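Local coordinates for cell division protein SepF (Methanobrevibacter smithii, PDB 7AL1), which probably tethers the division protein FtsZ to the cell membrane during archaeal cytokinesis, the part in the crystal being the C-terminal SepF domain, at residues Y68-L73 with I84-K89. Numbering follows the deposited sequence. Where two conformers were deposited one is given.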
loop_
_atom_site.group_PDB
_atom_site.type_symbol
_atom_site.label_atom_id
_atom_site.label_comp_id
_atom_site.label_asym_id
_atom_site.label_seq_id
_atom_site.Cartn_x
_atom_site.Cartn_y
_atom_site.Cartn_z
ATOM N N TYR A 68 -2.694 -20.281 0.195
ATOM C CA TYR A 68 -1.309 -19.898 0.446
ATOM C C TYR A 68 -1.148 -18.991 1.647
ATOM O O TYR A 68 -0.014 -18.586 1.950
ATOM C CB TYR A 68 -0.674 -19.269 -0.798
ATOM C CG TYR A 68 -0.504 -20.236 -1.957
ATOM C CD1 TYR A 68 -1.543 -20.471 -2.844
ATOM C CD2 TYR A 68 0.703 -20.902 -2.167
ATOM C CE1 TYR A 68 -1.399 -21.328 -3.905
ATOM C CE2 TYR A 68 0.853 -21.772 -3.238
ATOM C CZ TYR A 68 -0.206 -21.974 -4.102
ATOM O OH TYR A 68 -0.087 -22.827 -5.173
ATOM N N GLY A 69 -2.221 -18.671 2.358
ATOM C CA GLY A 69 -2.097 -17.889 3.559
ATOM C C GLY A 69 -1.858 -16.429 3.306
ATOM O O GLY A 69 -1.451 -15.716 4.228
ATOM N N ALA A 70 -2.104 -15.954 2.099
ATOM C CA ALA A 70 -1.923 -14.533 1.841
ATOM C C ALA A 70 -3.088 -13.734 2.409
ATOM O O ALA A 70 -4.193 -14.252 2.610
ATOM C CB ALA A 70 -1.792 -14.282 0.337
ATOM N N GLU A 71 -2.830 -12.452 2.672
ATOM C CA GLU A 71 -3.866 -11.488 3.017
ATOM C C GLU A 71 -4.135 -10.588 1.816
ATOM O O GLU A 71 -3.254 -10.367 0.999
ATOM C CB GLU A 71 -3.392 -10.577 4.161
ATOM C CG GLU A 71 -3.116 -11.238 5.511
ATOM C CD GLU A 71 -2.744 -10.210 6.592
ATOM O OE1 GLU A 71 -1.545 -9.871 6.710
ATOM O OE2 GLU A 71 -3.649 -9.733 7.315
ATOM N N ALA A 72 -5.362 -10.094 1.681
ATOM C CA ALA A 72 -5.680 -9.161 0.602
ATOM C C ALA A 72 -6.650 -8.146 1.158
ATOM O O ALA A 72 -7.776 -8.516 1.507
ATOM C CB ALA A 72 -6.297 -9.871 -0.600
ATOM N N LEU A 73 -6.238 -6.890 1.222
ATOM C CA LEU A 73 -6.974 -5.829 1.892
ATOM C C LEU A 73 -7.239 -4.708 0.912
ATOM O O LEU A 73 -6.300 -4.173 0.301
ATOM C CB LEU A 73 -6.169 -5.312 3.091
ATOM C CG LEU A 73 -6.848 -4.262 3.954
ATOM C CD1 LEU A 73 -8.012 -4.865 4.733
ATOM C CD2 LEU A 73 -5.847 -3.630 4.910
ATOM N N ILE A 84 -5.657 -2.647 -4.062
ATOM C CA ILE A 84 -5.661 -3.714 -3.057
ATOM C C ILE A 84 -4.222 -4.041 -2.700
ATOM O O ILE A 84 -3.354 -4.034 -3.575
ATOM C CB ILE A 84 -6.339 -4.973 -3.628
ATOM C CG1 ILE A 84 -7.755 -4.652 -4.090
ATOM C CG2 ILE A 84 -6.365 -6.160 -2.663
ATOM C CD1 ILE A 84 -8.250 -5.575 -5.191
ATOM N N ILE A 85 -3.926 -4.264 -1.428
ATOM C CA ILE A 85 -2.631 -4.810 -1.056
ATOM C C ILE A 85 -2.743 -6.290 -0.771
ATOM O O ILE A 85 -3.607 -6.719 0.006
ATOM C CB ILE A 85 -1.956 -4.067 0.113
ATOM C CG1 ILE A 85 -0.543 -4.656 0.308
ATOM C CG2 ILE A 85 -2.782 -4.099 1.361
ATOM C CD1 ILE A 85 0.400 -3.787 1.074
ATOM N N ILE A 86 -1.909 -7.079 -1.424
ATOM C CA ILE A 86 -1.802 -8.506 -1.165
ATOM C C ILE A 86 -0.494 -8.747 -0.432
ATOM O O ILE A 86 0.582 -8.469 -0.965
ATOM C CB ILE A 86 -1.839 -9.320 -2.469
ATOM C CG1 ILE A 86 -3.128 -9.040 -3.230
ATOM C CG2 ILE A 86 -1.671 -10.812 -2.166
ATOM C CD1 ILE A 86 -3.064 -9.493 -4.649
ATOM N N ALA A 87 -0.570 -9.306 0.766
ATOM C CA ALA A 87 0.604 -9.549 1.574
ATOM C C ALA A 87 0.840 -11.040 1.679
ATOM O O ALA A 87 -0.082 -11.782 2.028
ATOM C CB ALA A 87 0.403 -8.967 2.971
ATOM N N PRO A 88 2.038 -11.514 1.383
ATOM C CA PRO A 88 2.329 -12.939 1.527
ATOM C C PRO A 88 2.376 -13.343 2.988
ATOM O O PRO A 88 2.654 -12.534 3.871
ATOM C CB PRO A 88 3.722 -13.068 0.907
ATOM C CG PRO A 88 4.376 -11.735 1.228
ATOM C CD PRO A 88 3.245 -10.739 1.023
ATOM N N LYS A 89 2.116 -14.618 3.242
ATOM C CA LYS A 89 2.386 -15.133 4.576
ATOM C C LYS A 89 3.824 -14.792 4.956
ATOM O O LYS A 89 4.744 -14.998 4.167
ATOM C CB LYS A 89 2.178 -16.642 4.588
ATOM C CG LYS A 89 1.916 -17.194 5.982
ATOM C CD LYS A 89 1.595 -18.679 5.956
ATOM C CE LYS A 89 1.246 -19.196 7.345
ATOM N NZ LYS A 89 0.788 -20.614 7.292
HETATM O O HOH W 1 1.202 -16.143 0.973
#
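A72 and I86 face each other as a non-hydrogen-bonded antiparallel pair, their CA atoms 4.3 Å apart. The methyl of A72 is flanked by two isoleucine branches on the same face of the sheet: CG1 of I86, in one of its two deposited conformers, at 4.2 Å from A72 CB, and CG2 of I84. That conformer holds I86 CG2 anti to the backbone N, which carries the methyl toward A70, 4.3 Å from A70 CB. Helix 51-68 covers this face, I61 touching both A72 and I86.

On the reverse face the pairing is L73 with I85 and E71 with A87. I85 CG2, wedged between its backbone N and carbonyl carbon, reaches L73 CB at 4.0 Å, while L93 packs on L73, I85 and A87. This face also meets the second subunit, whose L16 packs on L73 and whose I40 packs on I85.

Four backbone hydrogen bonds join the strands, reciprocal between E71 and A87 and between L73 and I85. The bond from E71 N to A87 O is 2.9 Å long with 163° at the hydrogen and lies in the A87 carbonyl plane, whereas A87 N sits 31° out of the E71 carbonyl plane. The E71 carboxylate turns to strand 92-95, where OE1 accepts a hydrogen bond from L93 N.

Beyond A70 direct pairing gives way to water: one molecule donates to Y68 O and accepts from K89 N, 2.9 Å from each of the two atoms. G69, with positive phi, leaves the preceding helix here, and K89 CB lies 3.8 Å from G69 O. The axes of 71-73 and 84-87 meet at 167°, nearly antiparallel, and the turn lies beyond L73 and I84: this is the open end of the beta hairpin 71-78/81-87 in the helix-covered mixed sheet of the SepF domain.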